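Local coordinates for protein phosphatidylserine synthase (Haemophilus influenzae, PDB 3HSI) that belongs to the phospholipase D superfamily of enzymes and carries two PLD-type sequence regions within a single mixed alpha/beta chain, at residues K144-A157 and D173-M187. Sequence-based numbering, arbitrary orientation.
Sequences KGFVFDDTVLYSGA and DRYQKITHAELADSM
V152 and M187, a selenomethionine, meet nearly at right angles where helix 181-187 lies across strand 151-155. The M187 side chain runs from the helix over the sheet face that carries V152 and Y154. Its CB rests near V147 CG2 (4.1 Å), and its SE rests against both V152 methyls, 3.8 Å from CG1 and from CG2. A bend at chi3 (92°) then carries CE on to K144 O (3.8 Å) and to the edge of the Y154 ring, beside CD1. The long, unbranched selenoether chain can bend to follow this path. Glycine suits position 145 doubly: at phi 131° a CB would jam against K144 O, and it would press on M187 CE. Nearer the helix start, the small A184 lets the backbones approach, its CB touching V147 CG1 and D150 CA.

Beneath the helix, strands 151-155 and 175-179 pair antiparallel. V152 exchanges two bonds with I178 and Y154 two with Q176, Y154 N to Q176 O being 2.7 Å long and almost straight. Next along, with OG anti to its backbone N (chi1 -178°), the S155 hydroxyl donates to R174 O (2.7 Å) and accepts from A157 N in an ST turn. At the other end, one water donates to D150 OD1 and D185 OD1, and D185 also forms a salt bridge with R52, which probably eases the like charges.

The spacing of K144 and D149, whose carboxylate accepts from K50 N and K51 N, is consistent with the HKD signature. The hairpin, closed by a type II' turn (F148 to T151), lies in a mixed sheet between strands 52-56 and 175-179, helix-packed as in the phospholipase D alpha/beta fold.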
ATOM      1  N   LYS C 144      14.948  -0.772 -15.533  1.00 24.38           N
ATOM      2  CA  LYS C 144      15.334  -1.386 -16.812  1.00 23.80           C
ATOM      3  C   LYS C 144      16.738  -1.033 -17.222  1.00 23.69           C
ATOM      4  O   LYS C 144      17.339  -0.096 -16.691  1.00 23.74           O
ATOM      5  CB  LYS C 144      14.392  -0.949 -17.944  1.00 24.22           C
ATOM      6  CG  LYS C 144      12.923  -1.015 -17.618  1.00 25.00           C
ATOM      7  CD  LYS C 144      12.446  -2.462 -17.393  1.00 26.91           C
ATOM      8  CE  LYS C 144      11.017  -2.492 -16.816  1.00 29.77           C
ATOM      9  NZ  LYS C 144      10.566  -3.910 -16.627  1.00 33.09           N
ATOM     10  N   GLY C 145      17.282  -1.780 -18.181  1.00 23.95           N
ATOM     11  CA  GLY C 145      18.594  -1.447 -18.714  1.00 22.92           C
ATOM     12  C   GLY C 145      19.460  -2.681 -18.742  1.00 23.56           C
ATOM     13  O   GLY C 145      19.471  -3.452 -17.785  1.00 23.27           O
ATOM     14  N   PHE C 146      20.152  -2.872 -19.866  1.00 23.29           N
ATOM     15  CA  PHE C 146      21.179  -3.860 -20.024  1.00 23.03           C
ATOM     16  C   PHE C 146      22.416  -3.077 -20.428  1.00 22.99           C
ATOM     17  O   PHE C 146      22.367  -2.235 -21.310  1.00 22.44           O
ATOM     18  CB  PHE C 146      20.870  -4.818 -21.183  1.00 23.89           C
ATOM     19  CG  PHE C 146      19.557  -5.527 -21.088  1.00 24.46           C
ATOM     20  CD1 PHE C 146      18.839  -5.585 -19.900  1.00 26.64           C
ATOM     21  CD2 PHE C 146      19.052  -6.175 -22.202  1.00 27.45           C
ATOM     22  CE1 PHE C 146      17.622  -6.260 -19.823  1.00 27.70           C
ATOM     23  CE2 PHE C 146      17.850  -6.868 -22.142  1.00 29.17           C
ATOM     24  CZ  PHE C 146      17.129  -6.915 -20.933  1.00 28.63           C
ATOM     25  N   VAL C 147      23.541  -3.357 -19.788  1.00 22.98           N
ATOM     26  CA  VAL C 147      24.762  -2.704 -20.156  1.00 21.90           C
ATOM     27  C   VAL C 147      25.728  -3.779 -20.587  1.00 22.53           C
ATOM     28  O   VAL C 147      25.979  -4.717 -19.841  1.00 21.83           O
ATOM     29  CB  VAL C 147      25.341  -1.884 -18.983  1.00 22.40           C
ATOM     30  CG1 VAL C 147      26.732  -1.283 -19.346  1.00 21.24           C
ATOM     31  CG2 VAL C 147      24.336  -0.806 -18.517  1.00 22.08           C
ATOM     32  N   PHE C 148      26.248  -3.638 -21.806  1.00 23.19           N
ATOM     33  CA  PHE C 148      27.282  -4.531 -22.326  1.00 24.10           C
ATOM     34  C   PHE C 148      28.451  -3.643 -22.603  1.00 24.42           C
ATOM     35  O   PHE C 148      28.408  -2.828 -23.529  1.00 25.57           O
ATOM     36  CB  PHE C 148      26.833  -5.218 -23.624  1.00 24.02           C
ATOM     37  CG  PHE C 148      25.489  -5.901 -23.515  1.00 24.09           C
ATOM     38  CD1 PHE C 148      24.319  -5.209 -23.791  1.00 24.37           C
ATOM     39  CD2 PHE C 148      25.398  -7.238 -23.146  1.00 23.94           C
ATOM     40  CE1 PHE C 148      23.099  -5.831 -23.701  1.00 24.23           C
ATOM     41  CE2 PHE C 148      24.168  -7.874 -23.059  1.00 22.20           C
ATOM     42  CZ  PHE C 148      23.020  -7.180 -23.318  1.00 21.77           C
ATOM     43  N   ASP C 149      29.504  -3.797 -21.811  1.00 24.45           N
ATOM     44  CA  ASP C 149      30.648  -2.918 -21.901  1.00 24.75           C
ATOM     45  C   ASP C 149      30.169  -1.479 -21.829  1.00 24.59           C
ATOM     46  O   ASP C 149      29.654  -1.095 -20.770  1.00 24.57           O
ATOM     47  CB  ASP C 149      31.516  -3.253 -23.126  1.00 24.82           C
ATOM     48  CG  ASP C 149      32.184  -4.610 -22.988  1.00 25.62           C
ATOM     49  OD1 ASP C 149      31.974  -5.264 -21.943  1.00 25.31           O
ATOM     50  OD2 ASP C 149      32.911  -5.031 -23.916  1.00 27.25           O
ATOM     51  N   ASP C 150      30.302  -0.722 -22.928  1.00 24.62           N
ATOM     52  CA  ASP C 150      29.910   0.689 -23.013  1.00 25.21           C
ATOM     53  C   ASP C 150      28.592   0.926 -23.804  1.00 25.25           C
ATOM     54  O   ASP C 150      28.303   2.065 -24.217  1.00 24.83           O
ATOM     55  CB  ASP C 150      31.029   1.516 -23.655  1.00 26.39           C
ATOM     56  CG  ASP C 150      32.252   1.690 -22.755  1.00 29.17           C
ATOM     57  OD1 ASP C 150      32.135   1.616 -21.502  1.00 32.15           O
ATOM     58  OD2 ASP C 150      33.354   1.930 -23.317  1.00 32.10           O
ATOM     59  N   THR C 151      27.787  -0.126 -23.991  1.00 24.75           N
ATOM     60  CA  THR C 151      26.520  -0.010 -24.714  1.00 24.91           C
ATOM     61  C   THR C 151      25.296  -0.251 -23.805  1.00 25.16           C
ATOM     62  O   THR C 151      25.230  -1.265 -23.092  1.00 25.49           O
ATOM     63  CB  THR C 151      26.532  -0.945 -25.958  1.00 24.87           C
ATOM     64  OG1 THR C 151      27.671  -0.597 -26.747  1.00 25.09           O
ATOM     65  CG2 THR C 151      25.308  -0.776 -26.829  1.00 23.52           C
ATOM     66  N   VAL C 152      24.348   0.694 -23.809  1.00 24.41           N
ATOM     67  CA  VAL C 152      23.085   0.504 -23.117  1.00 22.99           C
ATOM     68  C   VAL C 152      21.994   0.004 -24.079  1.00 23.13           C
ATOM     69  O   VAL C 152      21.750   0.610 -25.123  1.00 22.35           O
ATOM     70  CB  VAL C 152      22.620   1.765 -22.389  1.00 23.32           C
ATOM     71  CG1 VAL C 152      21.259   1.542 -21.760  1.00 23.10           C
ATOM     72  CG2 VAL C 152      23.609   2.149 -21.291  1.00 24.28           C
ATOM     73  N   LEU C 153      21.347  -1.108 -23.717  1.00 22.34           N
ATOM     74  CA  LEU C 153      20.140  -1.546 -24.412  1.00 22.57           C
ATOM     75  C   LEU C 153      18.986  -1.363 -23.432  1.00 22.26           C
ATOM     76  O   LEU C 153      18.910  -2.052 -22.425  1.00 22.60           O
ATOM     77  CB  LEU C 153      20.277  -2.997 -24.881  1.00 21.21           C
ATOM     78  CG  LEU C 153      19.207  -3.569 -25.820  1.00 23.06           C
ATOM     79  CD1 LEU C 153      19.059  -2.738 -27.114  1.00 22.01           C
ATOM     80  CD2 LEU C 153      19.501  -5.043 -26.196  1.00 20.08           C
ATOM     81  N   TYR C 154      18.117  -0.406 -23.716  1.00 22.72           N
ATOM     82  CA  TYR C 154      17.057  -0.049 -22.785  1.00 23.30           C
ATOM     83  C   TYR C 154      15.705  -0.502 -23.328  1.00 23.64           C
ATOM     84  O   TYR C 154      15.379  -0.237 -24.489  1.00 24.21           O
ATOM     85  CB  TYR C 154      17.060   1.457 -22.509  1.00 23.03           C
ATOM     86  CG  TYR C 154      16.201   1.855 -21.320  1.00 24.91           C
ATOM     87  CD1 TYR C 154      16.757   1.996 -20.044  1.00 22.69           C
ATOM     88  CD2 TYR C 154      14.811   2.075 -21.470  1.00 24.09           C
ATOM     89  CE1 TYR C 154      15.955   2.344 -18.948  1.00 23.46           C
ATOM     90  CE2 TYR C 154      14.020   2.412 -20.398  1.00 23.50           C
ATOM     91  CZ  TYR C 154      14.594   2.550 -19.134  1.00 24.34           C
ATOM     92  OH  TYR C 154      13.790   2.878 -18.066  1.00 24.95           O
ATOM     93  N   SER C 155      14.914  -1.157 -22.481  1.00 22.76           N
ATOM     94  CA  SER C 155      13.608  -1.649 -22.883  1.00 23.95           C
ATOM     95  C   SER C 155      12.765  -2.047 -21.683  1.00 23.90           C
ATOM     96  O   SER C 155      13.297  -2.466 -20.641  1.00 24.30           O
ATOM     97  CB  SER C 155      13.743  -2.890 -23.765  1.00 23.58           C
ATOM     98  OG  SER C 155      12.459  -3.311 -24.164  1.00 24.01           O
ATOM     99  N   GLY C 156      11.453  -1.967 -21.847  1.00 23.67           N
ATOM    100  CA  GLY C 156      10.539  -2.434 -20.786  1.00 23.82           C
ATOM    101  C   GLY C 156      10.449  -3.964 -20.729  1.00 23.70           C
ATOM    102  O   GLY C 156       9.839  -4.511 -19.817  1.00 22.43           O
ATOM    103  N   ALA C 157      11.087  -4.644 -21.693  1.00 23.99           N
ATOM    104  CA  ALA C 157      10.916  -6.103 -21.914  1.00 24.77           C
ATOM    105  C   ALA C 157      11.668  -6.936 -20.888  1.00 24.93           C
ATOM    106  O   ALA C 157      12.790  -6.583 -20.503  1.00 25.77           O
ATOM    107  CB  ALA C 157      11.402  -6.482 -23.301  1.00 25.36           C
ATOM    108  N   ASP C 173       7.214  -4.321 -27.301  1.00 22.63           N
ATOM    109  CA  ASP C 173       7.762  -3.297 -26.433  1.00 23.87           C
ATOM    110  C   ASP C 173       8.553  -2.303 -27.302  1.00 24.71           C
ATOM    111  O   ASP C 173       8.518  -2.374 -28.566  1.00 23.58           O
ATOM    112  CB  ASP C 173       8.638  -3.954 -25.322  1.00 24.61           C
ATOM    113  CG  ASP C 173       8.576  -3.203 -23.981  1.00 27.18           C
ATOM    114  OD1 ASP C 173       9.032  -2.054 -23.936  1.00 31.36           O
ATOM    115  OD2 ASP C 173       8.085  -3.747 -22.967  1.00 28.62           O
ATOM    116  N   ARG C 174       9.257  -1.377 -26.642  1.00 24.37           N
ATOM    117  CA  ARG C 174      10.174  -0.480 -27.331  1.00 24.72           C
ATOM    118  C   ARG C 174      11.592  -0.785 -26.933  1.00 24.30           C
ATOM    119  O   ARG C 174      11.823  -1.268 -25.845  1.00 23.64           O
ATOM    120  CB  ARG C 174       9.875   0.964 -26.977  1.00 25.46           C
ATOM    121  CG  ARG C 174       8.660   1.499 -27.647  1.00 27.76           C
ATOM    122  CD  ARG C 174       8.363   2.871 -27.107  1.00 29.61           C
ATOM    123  NE  ARG C 174       9.290   3.881 -27.605  1.00 28.76           N
ATOM    124  CZ  ARG C 174       9.595   5.002 -26.954  1.00 29.12           C
ATOM    125  NH1 ARG C 174       9.072   5.254 -25.762  1.00 31.10           N
ATOM    126  NH2 ARG C 174      10.399   5.891 -27.510  1.00 30.61           N
ATOM    127  N   TYR C 175      12.551  -0.522 -27.826  1.00 23.67           N
ATOM    128  CA  TYR C 175      13.933  -0.932 -27.577  1.00 23.10           C
ATOM    129  C   TYR C 175      14.860   0.143 -28.087  1.00 23.27           C
ATOM    130  O   TYR C 175      14.792   0.515 -29.263  1.00 22.15           O
ATOM    131  CB  TYR C 175      14.252  -2.275 -28.294  1.00 23.68           C
ATOM    132  CG  TYR C 175      13.048  -3.192 -28.376  1.00 21.62           C
ATOM    133  CD1 TYR C 175      12.768  -4.107 -27.366  1.00 20.97           C
ATOM    134  CD2 TYR C 175      12.152  -3.092 -29.434  1.00 22.30           C
ATOM    135  CE1 TYR C 175      11.663  -4.940 -27.440  1.00 21.19           C
ATOM    136  CE2 TYR C 175      11.025  -3.908 -29.509  1.00 20.00           C
ATOM    137  CZ  TYR C 175      10.779  -4.816 -28.512  1.00 20.83           C
ATOM    138  OH  TYR C 175       9.645  -5.591 -28.599  1.00 19.87           O
ATOM    139  N   GLN C 176      15.726   0.645 -27.210  1.00 22.99           N
ATOM    140  CA  GLN C 176      16.696   1.642 -27.620  1.00 22.87           C
ATOM    141  C   GLN C 176      18.107   1.204 -27.290  1.00 22.99           C
ATOM    142  O   GLN C 176      18.411   0.817 -26.159  1.00 22.93           O
ATOM    143  CB  GLN C 176      16.413   2.995 -26.995  1.00 22.34           C
ATOM    144  CG  GLN C 176      15.145   3.600 -27.486  1.00 23.86           C
ATOM    145  CD  GLN C 176      13.952   3.065 -26.737  1.00 23.78           C
ATOM    146  OE1 GLN C 176      14.075   2.641 -25.585  1.00 28.18           O
ATOM    147  NE2 GLN C 176      12.790   3.068 -27.381  1.00 22.94           N
ATOM    148  N   LYS C 177      18.958   1.281 -28.297  1.00 22.63           N
ATOM    149  CA  LYS C 177      20.365   0.989 -28.135  1.00 23.28           C
ATOM    150  C   LYS C 177      21.168   2.300 -28.124  1.00 23.30           C
ATOM    151  O   LYS C 177      21.086   3.102 -29.062  1.00 22.95           O
ATOM    152  CB  LYS C 177      20.853   0.050 -29.260  1.00 23.28           C
ATOM    153  CG  LYS C 177      22.052  -0.768 -28.835  1.00 24.60           C
ATOM    154  CD  LYS C 177      23.088  -0.870 -29.897  1.00 26.35           C
ATOM    155  CE  LYS C 177      22.582  -1.492 -31.132  1.00 27.47           C
ATOM    156  NZ  LYS C 177      23.761  -1.894 -31.945  1.00 31.75           N
ATOM    157  N   ILE C 178      21.884   2.539 -27.023  1.00 23.44           N
ATOM    158  CA  ILE C 178      22.718   3.719 -26.879  1.00 23.62           C
ATOM    159  C   ILE C 178      24.154   3.337 -26.550  1.00 24.18           C
ATOM    160  O   ILE C 178      24.453   2.768 -25.492  1.00 23.31           O
ATOM    161  CB  ILE C 178      22.184   4.712 -25.806  1.00 24.00           C
ATOM    162  CG1 ILE C 178      20.761   5.139 -26.124  1.00 24.04           C
ATOM    163  CG2 ILE C 178      23.060   5.954 -25.749  1.00 21.27           C
ATOM    164  CD1 ILE C 178      19.906   5.363 -24.866  1.00 28.97           C
ATOM    165  N   THR C 179      25.022   3.642 -27.491  1.00 24.36           N
ATOM    166  CA  THR C 179      26.446   3.454 -27.356  1.00 26.63           C
ATOM    167  C   THR C 179      27.069   4.724 -26.751  1.00 26.50           C
ATOM    168  O   THR C 179      27.295   5.708 -27.446  1.00 26.86           O
ATOM    169  CB  THR C 179      27.057   3.168 -28.726  1.00 27.05           C
ATOM    170  OG1 THR C 179      26.457   1.968 -29.265  1.00 31.01           O
ATOM    171  CG2 THR C 179      28.543   2.945 -28.585  1.00 28.99           C
ATOM    172  N   HIS C 180      27.311   4.704 -25.442  1.00 26.32           N
ATOM    173  CA  HIS C 180      27.780   5.885 -24.725  1.00 26.17           C
ATOM    174  C   HIS C 180      28.437   5.464 -23.410  1.00 25.27           C
ATOM    175  O   HIS C 180      27.752   5.122 -22.423  1.00 23.77           O
ATOM    176  CB  HIS C 180      26.610   6.835 -24.437  1.00 27.49           C
ATOM    177  CG  HIS C 180      27.034   8.222 -24.078  1.00 31.29           C
ATOM    178  ND1 HIS C 180      28.064   8.483 -23.199  1.00 36.13           N
ATOM    179  CD2 HIS C 180      26.581   9.428 -24.497  1.00 36.95           C
ATOM    180  CE1 HIS C 180      28.226   9.791 -23.089  1.00 39.86           C
ATOM    181  NE2 HIS C 180      27.337  10.388 -23.867  1.00 40.31           N
ATOM    182  N   ALA C 181      29.762   5.515 -23.391  1.00 24.64           N
ATOM    183  CA  ALA C 181      30.539   5.029 -22.236  1.00 24.57           C
ATOM    184  C   ALA C 181      30.123   5.652 -20.895  1.00 24.43           C
ATOM    185  O   ALA C 181      30.048   4.963 -19.871  1.00 24.51           O
ATOM    186  CB  ALA C 181      32.029   5.243 -22.485  1.00 23.63           C
ATOM    187  N   GLU C 182      29.861   6.950 -20.903  1.00 23.92           N
ATOM    188  CA  GLU C 182      29.579   7.667 -19.668  1.00 25.37           C
ATOM    189  C   GLU C 182      28.161   7.313 -19.169  1.00 25.01           C
ATOM    190  O   GLU C 182      27.942   7.165 -17.957  1.00 25.47           O
ATOM    191  CB  GLU C 182      29.726   9.184 -19.892  1.00 25.73           C
ATOM    192  CG  GLU C 182      30.663   9.898 -18.929  1.00 29.96           C
ATOM    193  CD  GLU C 182      30.149  11.312 -18.474  1.00 35.63           C
ATOM    194  OE1 GLU C 182      30.623  12.314 -19.061  1.00 35.94           O
ATOM    195  OE2 GLU C 182      29.290  11.419 -17.533  1.00 35.32           O
ATOM    196  N   LEU C 183      27.209   7.148 -20.092  1.00 23.76           N
ATOM    197  CA  LEU C 183      25.889   6.643 -19.699  1.00 23.35           C
ATOM    198  C   LEU C 183      26.014   5.205 -19.157  1.00 23.10           C
ATOM    199  O   LEU C 183      25.442   4.868 -18.108  1.00 23.38           O
ATOM    200  CB  LEU C 183      24.859   6.684 -20.864  1.00 22.50           C
ATOM    201  CG  LEU C 183      23.441   6.196 -20.432  1.00 23.51           C
ATOM    202  CD1 LEU C 183      22.895   7.052 -19.319  1.00 21.34           C
ATOM    203  CD2 LEU C 183      22.395   6.157 -21.540  1.00 20.86           C
ATOM    204  N   ALA C 184      26.781   4.370 -19.853  1.00 21.46           N
ATOM    205  CA  ALA C 184      26.960   3.001 -19.403  1.00 21.57           C
ATOM    206  C   ALA C 184      27.572   2.992 -18.000  1.00 20.84           C
ATOM    207  O   ALA C 184      27.051   2.336 -17.104  1.00 19.49           O
ATOM    208  CB  ALA C 184      27.805   2.171 -20.396  1.00 20.24           C
ATOM    209  N   ASP C 185      28.656   3.738 -17.810  1.00 21.87           N
ATOM    210  CA  ASP C 185      29.309   3.801 -16.484  1.00 22.20           C
ATOM    211  C   ASP C 185      28.318   4.284 -15.414  1.00 22.30           C
ATOM    212  O   ASP C 185      28.300   3.781 -14.324  1.00 23.02           O
ATOM    213  CB  ASP C 185      30.511   4.715 -16.519  1.00 21.67           C
ATOM    214  CG  ASP C 185      31.683   4.117 -17.287  1.00 25.46           C
ATOM    215  OD1 ASP C 185      31.667   2.896 -17.630  1.00 27.28           O
ATOM    216  OD2 ASP C 185      32.629   4.883 -17.561  1.00 27.97           O
ATOM    217  N   SER C 186      27.454   5.225 -15.754  1.00 22.30           N
ATOM    218  CA  SER C 186      26.508   5.770 -14.772  1.00 23.09           C
ATOM    219  C   SER C 186      25.494   4.726 -14.332  1.00 23.34           C
ATOM    220  O   SER C 186      25.111   4.678 -13.164  1.00 23.51           O
ATOM    221  CB  SER C 186      25.762   6.963 -15.374  1.00 23.18           C
ATOM    222  OG  SER C 186      24.779   7.430 -14.470  1.00 25.35           O
HETATM  223  N   MSE C 187      25.056   3.899 -15.279  1.00 22.87           N
HETATM  224  CA  MSE C 187      24.060   2.891 -14.990  1.00 23.98           C
HETATM  225  C   MSE C 187      24.611   1.721 -14.121  1.00 23.46           C
HETATM  226  O   MSE C 187      24.000   1.316 -13.103  1.00 23.86           O
HETATM  227  CB  MSE C 187      23.399   2.454 -16.298  1.00 23.69           C
HETATM  228  CG  MSE C 187      22.601   3.626 -16.886  1.00 27.04           C
HETATM  229 SE   MSE C 187      21.434   3.087 -18.323  0.75 36.39          SE
HETATM  230  CE  MSE C 187      19.844   2.741 -17.210  1.00 30.25           C
TER
HETATM  231  O   HOH W   1      33.351   2.772 -19.582  1.00 33.03           O